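Local atomic coordinates of ATP-dependent DNA helicase (Mycobacterium smegmatis, PDB entry 5V9X), a protein that probably unwinds RNA:DNA hybrids with 3'-to-5' polarity, coupling ATP hydrolysis to movement along a single-stranded DNA tracking strand. Residues A110-R115 against I389-V394; A365-D370 against G374-V379; I294-S299 against V413-H418. All blocks are in the same frame, centred on the assembly; numbering follows the deposited sequence.

All three contacts lie on the same side of the chain's centre, and contacts 1 and 3 both touch the nucleotide. Contact 1 is buried and mostly polar, joining a helix of the first RecA-like domain to a loop of the second across the nucleotide cleft. Contact 3 is also buried, yet its direct contact is apolar, with the polar ends reaching the nucleotide. Contact 2 is nearer the surface, where a backbone bond holds the chain returning from helix 361-372 and a small aliphatic cluster fills in between that helix and strand 378-381. Contacts 2 and 3 share a sheet, as strands 378-381 and 292-296 are neighbours, and contact 1 touches helix 361-372 of contact 2.

Contact 1 of 3, residues A110-R115 against I389-V394; sequences AVDVER and IDMGAV. With ANP (phosphoaminophosphonic acid-adenylate ester), chain C.
D112 and D390 meet through one hydrogen bond, in which the backbone N-H of D390 donates to OD2 of D112 over 2.8 Å. The N-H points fairly well at the oxygen, with an angle of 156°, and arrives on the syn side of the carboxylate, tilted 32° out of its plane. D112 has CG anti to its own backbone N (chi1 -161°), which swings the carboxylate off helix 107-116 and out to the loop. A second polar bond joins the loop to the nucleotide: O3' of the ANP ribose donates to D390 OD2 at 2.6 Å.

The contact bridges the two RecA-like domains of a superfamily 2 helicase, whose cleft holds ATP. Helix 107-116 belongs to the first domain, and I389-V394 lies in the loop that leads into strand 394-400 of the second, in a sequence that resembles helicase motif V. The interdomain bond and the grip on the ribose therefore come from a single residue, D390, by its main chain and its side chain respectively.

K372 of helix 361-372 joins the two sides: its NZ forms a salt bridge with D112 OD1 and a hydrogen bond with the carbonyl O of D390. D390 OD1 is in turn hydrogen-bonded to ND1 of H418, which ties the ribose-binding aspartate to a residue at the gamma phosphate.

The remaining contacts are van der Waals, carbon against carboxylate oxygen. I389 touches OD2 of D112 with its CA and with its CB, the latter at 3.9 Å, and the end of its side chain leads away from the helix. M391 bends at chi2 and brings its CE to 3.9 Å from D112 OD1, the two side chains meeting at a slant.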
loop_
_atom_site.group_PDB
_atom_site.type_symbol
_atom_site.label_atom_id
_atom_site.label_comp_id
_atom_site.label_asym_id
_atom_site.label_seq_id
_atom_site.Cartn_x
_atom_site.Cartn_y
_atom_site.Cartn_z
ATOM N N ALA A 110 -11.709 1.348 11.402
ATOM C CA ALA A 110 -12.254 0.465 12.428
ATOM C C ALA A 110 -13.133 1.232 13.407
ATOM O O ALA A 110 -14.223 0.771 13.769
ATOM C CB ALA A 110 -11.118 -0.242 13.168
ATOM N N VAL A 111 -12.680 2.411 13.837
ATOM C CA VAL A 111 -13.473 3.227 14.751
ATOM C C VAL A 111 -14.690 3.805 14.037
ATOM O O VAL A 111 -15.777 3.907 14.618
ATOM C CB VAL A 111 -12.591 4.327 15.370
ATOM C CG1 VAL A 111 -13.436 5.360 16.092
ATOM C CG2 VAL A 111 -11.572 3.712 16.319
ATOM N N ASP A 112 -14.537 4.178 12.765
ATOM C CA ASP A 112 -15.669 4.732 12.030
ATOM C C ASP A 112 -16.753 3.687 11.797
ATOM O O ASP A 112 -17.943 4.022 11.795
ATOM C CB ASP A 112 -15.201 5.323 10.699
ATOM C CG ASP A 112 -16.205 6.293 10.112
ATOM O OD1 ASP A 112 -16.579 7.258 10.814
ATOM O OD2 ASP A 112 -16.617 6.100 8.949
ATOM N N VAL A 113 -16.369 2.423 11.605
ATOM C CA VAL A 113 -17.364 1.365 11.464
ATOM C C VAL A 113 -18.127 1.176 12.768
ATOM O O VAL A 113 -19.348 0.973 12.763
ATOM C CB VAL A 113 -16.699 0.056 11.001
ATOM C CG1 VAL A 113 -17.701 -1.084 11.020
ATOM C CG2 VAL A 113 -16.127 0.216 9.608
ATOM N N GLU A 114 -17.427 1.242 13.906
ATOM C CA GLU A 114 -18.102 1.089 15.191
ATOM C C GLU A 114 -19.156 2.166 15.387
ATOM O O GLU A 114 -20.270 1.883 15.845
ATOM C CB GLU A 114 -17.095 1.129 16.339
ATOM C CG GLU A 114 -17.762 1.070 17.707
ATOM C CD GLU A 114 -16.796 1.239 18.860
ATOM O OE1 GLU A 114 -15.768 1.927 18.687
ATOM O OE2 GLU A 114 -17.070 0.682 19.945
ATOM N N ARG A 115 -18.823 3.410 15.039
ATOM C CA ARG A 115 -19.775 4.502 15.197
ATOM C C ARG A 115 -20.948 4.355 14.235
ATOM O O ARG A 115 -22.098 4.614 14.608
ATOM C CB ARG A 115 -19.067 5.838 14.987
ATOM C CG ARG A 115 -19.969 7.041 15.122
ATOM C CD ARG A 115 -19.162 8.314 15.257
ATOM N NE ARG A 115 -20.026 9.461 15.513
ATOM C CZ ARG A 115 -19.588 10.678 15.813
ATOM N NH1 ARG A 115 -18.286 10.920 15.898
ATOM N NH2 ARG A 115 -20.456 11.655 16.030
ATOM N N ILE A 389 -13.780 5.345 5.550
ATOM C CA ILE A 389 -14.455 6.301 6.424
ATOM C C ILE A 389 -15.619 6.951 5.690
ATOM O O ILE A 389 -15.570 7.173 4.473
ATOM C CB ILE A 389 -13.476 7.365 6.948
ATOM C CG1 ILE A 389 -12.854 8.146 5.789
ATOM C CG2 ILE A 389 -12.408 6.725 7.820
ATOM C CD1 ILE A 389 -12.116 9.386 6.217
ATOM N N ASP A 390 -16.684 7.244 6.433
ATOM C CA ASP A 390 -17.928 7.783 5.885
ATOM C C ASP A 390 -18.212 9.120 6.565
ATOM O O ASP A 390 -19.041 9.217 7.474
ATOM C CB ASP A 390 -19.069 6.788 6.074
ATOM C CG ASP A 390 -20.402 7.351 5.644
ATOM O OD1 ASP A 390 -20.505 7.823 4.491
ATOM O OD2 ASP A 390 -21.347 7.324 6.461
ATOM N N MET A 391 -17.513 10.159 6.119
ATOM C CA MET A 391 -17.676 11.508 6.649
ATOM C C MET A 391 -18.626 12.258 5.724
ATOM O O MET A 391 -18.222 12.751 4.667
ATOM C CB MET A 391 -16.327 12.208 6.759
ATOM C CG MET A 391 -15.280 11.427 7.535
ATOM S SD MET A 391 -15.714 11.226 9.271
ATOM C CE MET A 391 -14.304 10.308 9.885
ATOM N N GLY A 392 -19.894 12.350 6.129
ATOM C CA GLY A 392 -20.918 12.970 5.304
ATOM C C GLY A 392 -20.736 14.455 5.068
ATOM O O GLY A 392 -21.444 15.019 4.227
ATOM N N ALA A 393 -19.812 15.098 5.781
ATOM C CA ALA A 393 -19.565 16.524 5.619
ATOM C C ALA A 393 -18.444 16.832 4.636
ATOM O O ALA A 393 -18.275 17.996 4.262
ATOM C CB ALA A 393 -19.237 17.161 6.972
ATOM N N VAL A 394 -17.680 15.831 4.210
ATOM C CA VAL A 394 -16.554 16.050 3.309
ATOM C C VAL A 394 -17.084 16.089 1.878
ATOM O O VAL A 394 -17.570 15.083 1.359
ATOM C CB VAL A 394 -15.482 14.967 3.474
ATOM C CG1 VAL A 394 -14.334 15.206 2.504
ATOM C CG2 VAL A 394 -14.975 14.938 4.904
HETATM P PG ANP C . -16.306 2.654 0.686
HETATM O O1G ANP C . -15.489 3.902 0.590
HETATM O O2G ANP C . -15.841 1.809 1.932
HETATM O O3G ANP C . -16.129 1.794 -0.632
HETATM P PB ANP C . -18.892 1.738 1.052
HETATM O O1B ANP C . -18.351 0.822 2.187
HETATM O O2B ANP C . -18.945 0.981 -0.229
HETATM N N3B ANP C . -17.925 3.091 0.879
HETATM P PA ANP C . -20.655 2.663 2.898
HETATM O O1A ANP C . -19.545 3.392 3.562
HETATM O O2A ANP C . -21.068 1.381 3.619
HETATM O O3A ANP C . -20.322 2.218 1.414
HETATM O "O5'" ANP C . -21.900 3.623 2.729
HETATM C "C5'" ANP C . -21.897 4.944 2.090
HETATM C "C4'" ANP C . -22.900 5.829 2.789
HETATM O "O4'" ANP C . -24.243 5.547 2.315
HETATM C "C3'" ANP C . -22.962 5.607 4.294
HETATM O "O3'" ANP C . -23.430 6.790 4.922
HETATM C "C2'" ANP C . -24.020 4.509 4.418
HETATM O "O2'" ANP C . -24.443 4.265 5.769
HETATM C "C1'" ANP C . -25.023 4.983 3.362
HETATM N N9 ANP C . -25.874 3.945 2.771
HETATM C C8 ANP C . -25.764 2.583 2.879
HETATM N N7 ANP C . -26.676 1.917 2.210
HETATM C C5 ANP C . -27.448 2.911 1.630
HETATM C C6 ANP C . -28.579 2.867 0.794
HETATM N N6 ANP C . -29.151 1.734 0.381
HETATM N N1 ANP C . -29.110 4.046 0.391
HETATM C C2 ANP C . -28.539 5.182 0.800
HETATM N N3 ANP C . -27.473 5.346 1.589
HETATM C C4 ANP C . -26.969 4.166 1.969
#

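Contact 2 of 3, residues A365-D370 against G374-V379; sequences AQVEDD and GRLRAV
The carbonyl O of D370 accepts the backbone N-H of L376 at 2.9 Å and also takes a weak hydrogen bond from OG of S373, whose stronger bond is to the carbonyl O of D369. The bond from L376 is fairly straight at the hydrogen (161°), but the donor stands 53° out of the carbonyl plane. The N atoms of G374 and R375 also lie close to this oxygen, though their N-H groups point too poorly for hydrogen bonds.

This is the end of the helix in a beta-alpha-beta unit of the second RecA-like domain, in which helix 361-372 connects strand 352-355 to strand 378-381. G374, with phi 77°, is the first residue beyond the helix to leave helical geometry, and its positive phi suits glycine. The chain turns there, so that R375 and L376 come back beside D370 before the strand begins.

The side chains then pack along the returning chain. The CB of D370 is 3.9 Å from CB of L376 and 4.1 Å from CB of R375. Beyond CB the two charged groups part: the aspartate carboxylate makes a salt bridge through OD2 with R353 of strand 352-355, while the guanidinium of R375 leads away from the helix, leaving its NE 6.3 Å from OD1 of D370.

Further in, L376 carries the apolar part. Its CG is anti to the backbone N, which sends the branch toward helix 361-372, where CD2 lies 4.0 Å from the carbonyl O of V367. One methyl of V367, CG1, touches both apolar partners: L376 CD2 at 3.9 Å and V379 CG2 at 3.8 Å.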
loop_
_atom_site.group_PDB
_atom_site.type_symbol
_atom_site.label_atom_id
_atom_site.label_comp_id
_atom_site.label_asym_id
_atom_site.label_seq_id
_atom_site.Cartn_x
_atom_site.Cartn_y
_atom_site.Cartn_z
ATOM N N ALA A 365 -8.434 11.048 17.806
ATOM C CA ALA A 365 -9.854 10.855 18.088
ATOM C C ALA A 365 -10.633 12.155 17.934
ATOM O O ALA A 365 -11.750 12.158 17.402
ATOM C CB ALA A 365 -10.038 10.283 19.494
ATOM N N GLN A 366 -10.060 13.272 18.390
ATOM C CA GLN A 366 -10.750 14.552 18.261
ATOM C C GLN A 366 -10.822 15.011 16.811
ATOM O O GLN A 366 -11.788 15.678 16.420
ATOM C CB GLN A 366 -10.060 15.615 19.118
ATOM C CG GLN A 366 -10.064 15.317 20.611
ATOM C CD GLN A 366 -11.460 15.305 21.213
ATOM O OE1 GLN A 366 -12.416 15.808 20.617
ATOM N NE2 GLN A 366 -11.582 14.731 22.406
ATOM N N VAL A 367 -9.818 14.667 16.001
ATOM C CA VAL A 367 -9.843 15.037 14.589
ATOM C C VAL A 367 -10.934 14.268 13.854
ATOM O O VAL A 367 -11.665 14.833 13.033
ATOM C CB VAL A 367 -8.457 14.813 13.958
ATOM C CG1 VAL A 367 -8.533 14.916 12.445
ATOM C CG2 VAL A 367 -7.459 15.823 14.505
ATOM N N GLU A 368 -11.069 12.971 14.143
ATOM C CA GLU A 368 -12.120 12.177 13.513
ATOM C C GLU A 368 -13.503 12.626 13.968
ATOM O O GLU A 368 -14.443 12.666 13.165
ATOM C CB GLU A 368 -11.916 10.694 13.823
ATOM C CG GLU A 368 -10.611 10.117 13.306
ATOM C CD GLU A 368 -10.283 8.773 13.926
ATOM O OE1 GLU A 368 -11.223 8.045 14.312
ATOM O OE2 GLU A 368 -9.082 8.449 14.035
ATOM N N ASP A 369 -13.650 12.965 15.251
ATOM C CA ASP A 369 -14.956 13.369 15.763
ATOM C C ASP A 369 -15.376 14.717 15.187
ATOM O O ASP A 369 -16.515 14.880 14.735
ATOM C CB ASP A 369 -14.930 13.410 17.291
ATOM C CG ASP A 369 -16.322 13.450 17.900
ATOM O OD1 ASP A 369 -17.104 14.367 17.567
ATOM O OD2 ASP A 369 -16.638 12.553 18.712
ATOM N N ASP A 370 -14.468 15.697 15.197
ATOM C CA ASP A 370 -14.790 17.007 14.642
ATOM C C ASP A 370 -14.956 16.968 13.128
ATOM O O ASP A 370 -15.640 17.833 12.569
ATOM C CB ASP A 370 -13.718 18.024 15.032
ATOM C CG ASP A 370 -13.738 18.349 16.510
ATOM O OD1 ASP A 370 -14.757 18.050 17.168
ATOM O OD2 ASP A 370 -12.739 18.904 17.015
ATOM N N GLY A 374 -18.467 17.808 10.967
ATOM C CA GLY A 374 -18.261 18.977 10.141
ATOM C C GLY A 374 -17.690 20.179 10.858
ATOM O O GLY A 374 -17.458 21.208 10.210
ATOM N N ARG A 375 -17.464 20.088 12.174
ATOM C CA ARG A 375 -16.843 21.190 12.905
ATOM C C ARG A 375 -15.480 21.542 12.323
ATOM O O ARG A 375 -15.092 22.715 12.291
ATOM C CB ARG A 375 -16.702 20.826 14.384
ATOM C CG ARG A 375 -18.011 20.682 15.135
ATOM C CD ARG A 375 -18.449 22.004 15.736
ATOM N NE ARG A 375 -19.675 21.863 16.517
ATOM C CZ ARG A 375 -20.364 22.885 17.014
ATOM N NH1 ARG A 375 -19.948 24.129 16.815
ATOM N NH2 ARG A 375 -21.472 22.663 17.710
ATOM N N LEU A 376 -14.741 20.537 11.861
ATOM C CA LEU A 376 -13.410 20.725 11.302
ATOM C C LEU A 376 -13.516 20.849 9.785
ATOM O O LEU A 376 -14.038 19.949 9.118
ATOM C CB LEU A 376 -12.503 19.558 11.690
ATOM C CG LEU A 376 -11.053 19.599 11.211
ATOM C CD1 LEU A 376 -10.300 20.759 11.851
ATOM C CD2 LEU A 376 -10.367 18.268 11.499
ATOM N N ARG A 377 -13.016 21.957 9.244
ATOM C CA ARG A 377 -13.184 22.249 7.827
ATOM C C ARG A 377 -12.107 21.631 6.950
ATOM O O ARG A 377 -12.328 21.471 5.743
ATOM C CB ARG A 377 -13.216 23.764 7.599
ATOM C CG ARG A 377 -14.379 24.455 8.281
ATOM C CD ARG A 377 -14.636 25.807 7.660
ATOM N NE ARG A 377 -15.078 25.688 6.273
ATOM C CZ ARG A 377 -15.169 26.714 5.434
ATOM N NH1 ARG A 377 -14.841 27.933 5.839
ATOM N NH2 ARG A 377 -15.582 26.522 4.188
ATOM N N ALA A 378 -10.955 21.284 7.517
ATOM C CA ALA A 378 -9.891 20.661 6.747
ATOM C C ALA A 378 -9.082 19.750 7.655
ATOM O O ALA A 378 -8.823 20.084 8.815
ATOM C CB ALA A 378 -8.978 21.707 6.099
ATOM N N VAL A 379 -8.694 18.595 7.121
ATOM C CA VAL A 379 -7.765 17.687 7.779
ATOM C C VAL A 379 -6.700 17.296 6.765
ATOM O O VAL A 379 -7.022 16.942 5.626
ATOM C CB VAL A 379 -8.472 16.441 8.350
ATOM C CG1 VAL A 379 -9.417 15.835 7.324
ATOM C CG2 VAL A 379 -7.449 15.410 8.816
#

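Contact 3 of 3, residues I294-S299 against V413-H418; sequences IVFANS and VGRAGH. With ANP (phosphoaminophosphonic acid-adenylate ester), chain C; nucleotides of chain B.
Between the end of strand 292-296 and the loop that follows helix 406-413 the closest CA atoms, of I294 and R415, are 8.0 Å apart, so side chains bridge the gap. The second segment opens with a type I turn from V413 to A416, closed by the bond from A416 N to V413 O. Its sequence resembles motif VI of superfamily 2 helicases, and the placement of R415 is consistent with an arginine finger of the second RecA-like domain.

I294 meets the base of the arginine: its CD1 lies 3.8 Å from CB of R415, and the two side chains run at a slant to each other. F296 offers its ring edge, with CZ 4.3 Å from CG of R415, which lies near the ring plane. One face of that ring is covered by CG2 of I294, offset toward the rim, so both strand residues pack together against the aliphatic part of the arginine.

At the far end of the strand the chain borders the DNA. The carbonyl O of N298 lies 3.4 Å from C1' of DG6 of chain B, and S299, the N-cap of helix 300-318, bonds its OG to N of L302.

Bends at chi2 and chi3 (95°) carry the guanidinium of R415 to the nucleotide, and its NE is held by the carbonyl O of Q411. NH1 and NH2 both donate to O1G of the ANP gamma phosphate, at 2.9 and 2.7 Å, with the oxygen in the guanidinium plane. NH1 has a further, weak bond to the carbonyl O of I389.

A third bond to the same O1G comes from H418: its NE2 donates at 2.9 Å, with the ring edge-on and the N-H aimed almost exactly at the oxygen (178°).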
loop_
_atom_site.group_PDB
_atom_site.type_symbol
_atom_site.label_atom_id
_atom_site.label_comp_id
_atom_site.label_asym_id
_atom_site.label_seq_id
_atom_site.Cartn_x
_atom_site.Cartn_y
_atom_site.Cartn_z
ATOM N N ILE A 294 -10.526 16.959 2.845
ATOM C CA ILE A 294 -9.390 16.139 3.241
ATOM C C ILE A 294 -8.261 16.417 2.260
ATOM O O ILE A 294 -8.412 16.198 1.051
ATOM C CB ILE A 294 -9.739 14.644 3.272
ATOM C CG1 ILE A 294 -10.919 14.384 4.207
ATOM C CG2 ILE A 294 -8.530 13.830 3.706
ATOM C CD1 ILE A 294 -11.378 12.941 4.210
ATOM N N VAL A 295 -7.142 16.915 2.775
ATOM C CA VAL A 295 -5.930 17.111 1.991
ATOM C C VAL A 295 -4.999 15.946 2.292
ATOM O O VAL A 295 -4.576 15.762 3.439
ATOM C CB VAL A 295 -5.264 18.459 2.314
ATOM C CG1 VAL A 295 -4.066 18.695 1.404
ATOM C CG2 VAL A 295 -6.269 19.594 2.187
ATOM N N PHE A 296 -4.692 15.145 1.276
ATOM C CA PHE A 296 -3.824 13.988 1.441
ATOM C C PHE A 296 -2.390 14.355 1.087
ATOM O O PHE A 296 -2.129 14.913 0.017
ATOM C CB PHE A 296 -4.292 12.813 0.582
ATOM C CG PHE A 296 -5.462 12.063 1.157
ATOM C CD1 PHE A 296 -5.296 11.230 2.253
ATOM C CD2 PHE A 296 -6.725 12.180 0.596
ATOM C CE1 PHE A 296 -6.371 10.532 2.789
ATOM C CE2 PHE A 296 -7.804 11.486 1.125
ATOM C CZ PHE A 296 -7.627 10.661 2.223
ATOM N N ALA A 297 -1.467 14.039 1.992
ATOM C CA ALA A 297 -0.039 14.200 1.770
ATOM C C ALA A 297 0.625 12.832 1.820
ATOM O O ALA A 297 0.228 11.969 2.609
ATOM C CB ALA A 297 0.584 15.132 2.813
ATOM N N ASN A 298 1.636 12.635 0.978
ATOM C CA ASN A 298 2.285 11.336 0.847
ATOM C C ASN A 298 3.345 11.076 1.916
ATOM O O ASN A 298 4.108 10.114 1.783
ATOM C CB ASN A 298 2.903 11.195 -0.548
ATOM C CG ASN A 298 1.854 11.081 -1.641
ATOM O OD1 ASN A 298 0.686 10.807 -1.368
ATOM N ND2 ASN A 298 2.269 11.282 -2.886
ATOM N N SER A 299 3.414 11.894 2.962
ATOM C CA SER A 299 4.309 11.619 4.078
ATOM C C SER A 299 3.775 12.329 5.312
ATOM O O SER A 299 2.958 13.250 5.218
ATOM C CB SER A 299 5.748 12.058 3.781
ATOM O OG SER A 299 5.876 13.468 3.830
ATOM N N VAL A 413 -10.072 10.008 -3.143
ATOM C CA VAL A 413 -11.112 10.918 -3.620
ATOM C C VAL A 413 -12.493 10.409 -3.229
ATOM O O VAL A 413 -13.425 11.200 -3.036
ATOM C CB VAL A 413 -10.985 11.118 -5.145
ATOM C CG1 VAL A 413 -12.144 11.946 -5.690
ATOM C CG2 VAL A 413 -9.655 11.784 -5.481
ATOM N N GLY A 414 -12.644 9.092 -3.074
ATOM C CA GLY A 414 -13.916 8.522 -2.665
ATOM C C GLY A 414 -14.414 9.005 -1.317
ATOM O O GLY A 414 -15.616 8.910 -1.047
ATOM N N ARG A 415 -13.523 9.520 -0.463
ATOM C CA ARG A 415 -13.953 10.042 0.831
ATOM C C ARG A 415 -14.928 11.201 0.671
ATOM O O ARG A 415 -15.797 11.404 1.525
ATOM C CB ARG A 415 -12.749 10.493 1.663
ATOM C CG ARG A 415 -11.690 9.427 1.932
ATOM C CD ARG A 415 -12.304 8.098 2.316
ATOM N NE ARG A 415 -12.441 7.219 1.160
ATOM C CZ ARG A 415 -13.296 6.207 1.090
ATOM N NH1 ARG A 415 -14.104 5.949 2.107
ATOM N NH2 ARG A 415 -13.348 5.459 -0.003
ATOM N N ALA A 416 -14.797 11.970 -0.405
ATOM C CA ALA A 416 -15.717 13.063 -0.673
ATOM C C ALA A 416 -17.002 12.540 -1.308
ATOM O O ALA A 416 -16.999 11.543 -2.036
ATOM C CB ALA A 416 -15.065 14.104 -1.586
ATOM N N GLY A 417 -18.104 13.229 -1.024
ATOM C CA GLY A 417 -19.403 12.828 -1.541
ATOM C C GLY A 417 -19.785 11.407 -1.189
ATOM O O GLY A 417 -20.337 10.684 -2.028
ATOM N N HIS A 418 -19.512 10.991 0.047
ATOM C CA HIS A 418 -19.610 9.583 0.433
ATOM C C HIS A 418 -21.062 9.187 0.721
ATOM O O HIS A 418 -21.416 8.730 1.807
ATOM C CB HIS A 418 -18.709 9.312 1.628
ATOM C CG HIS A 418 -18.245 7.894 1.719
ATOM N ND1 HIS A 418 -18.806 6.979 2.584
ATOM C CD2 HIS A 418 -17.277 7.230 1.043
ATOM C CE1 HIS A 418 -18.200 5.815 2.441
ATOM N NE2 HIS A 418 -17.269 5.940 1.512
HETATM P PG ANP C . -16.306 2.654 0.686
HETATM O O1G ANP C . -15.489 3.902 0.590
HETATM O O2G ANP C . -15.841 1.809 1.932
HETATM O O3G ANP C . -16.129 1.794 -0.632
HETATM P PB ANP C . -18.892 1.738 1.052
HETATM O O1B ANP C . -18.351 0.822 2.187
HETATM O O2B ANP C . -18.945 0.981 -0.229
HETATM N N3B ANP C . -17.925 3.091 0.879
HETATM P PA ANP C . -20.655 2.663 2.898
HETATM O O1A ANP C . -19.545 3.392 3.562
HETATM O O2A ANP C . -21.068 1.381 3.619
HETATM O O3A ANP C . -20.322 2.218 1.414
HETATM O "O5'" ANP C . -21.900 3.623 2.729
HETATM C "C5'" ANP C . -21.897 4.944 2.090
HETATM C "C4'" ANP C . -22.900 5.829 2.789
HETATM O "O4'" ANP C . -24.243 5.547 2.315
HETATM C "C3'" ANP C . -22.962 5.607 4.294
HETATM O "O3'" ANP C . -23.430 6.790 4.922
HETATM C "C2'" ANP C . -24.020 4.509 4.418
HETATM O "O2'" ANP C . -24.443 4.265 5.769
HETATM C "C1'" ANP C . -25.023 4.983 3.362
HETATM N N9 ANP C . -25.874 3.945 2.771
HETATM C C8 ANP C . -25.764 2.583 2.879
HETATM N N7 ANP C . -26.676 1.917 2.210
HETATM C C5 ANP C . -27.448 2.911 1.630
HETATM C C6 ANP C . -28.579 2.867 0.794
HETATM N N6 ANP C . -29.151 1.734 0.381
HETATM N N1 ANP C . -29.110 4.046 0.391
HETATM C C2 ANP C . -28.539 5.182 0.800
HETATM N N3 ANP C . -27.473 5.346 1.589
HETATM C C4 ANP C . -26.969 4.166 1.969
ATOM P P DG B 6 11.518 9.450 2.116
ATOM O OP1 DG B 6 11.898 10.021 3.427
ATOM O OP2 DG B 6 12.029 8.120 1.713
ATOM O "O5'" DG B 6 9.935 9.396 2.028
ATOM C "C5'" DG B 6 9.227 8.446 2.763
ATOM C "C4'" DG B 6 7.752 8.583 2.483
ATOM O "O4'" DG B 6 7.501 8.336 1.082
ATOM C "C3'" DG B 6 6.867 7.623 3.264
ATOM O "O3'" DG B 6 5.977 8.366 4.066
ATOM C "C2'" DG B 6 6.135 6.807 2.186
ATOM C "C1'" DG B 6 6.270 7.680 0.945
ATOM N N9 DG B 6 6.290 6.938 -0.321
ATOM C C8 DG B 6 7.126 7.166 -1.392
ATOM N N7 DG B 6 6.924 6.358 -2.394
ATOM C C5 DG B 6 5.884 5.539 -1.971
ATOM C C6 DG B 6 5.234 4.472 -2.638
ATOM O O6 DG B 6 5.460 4.024 -3.773
ATOM N N1 DG B 6 4.231 3.906 -1.853
ATOM C C2 DG B 6 3.898 4.319 -0.584
ATOM N N2 DG B 6 2.902 3.653 0.018
ATOM N N3 DG B 6 4.496 5.319 0.052
ATOM C C4 DG B 6 5.478 5.883 -0.696
#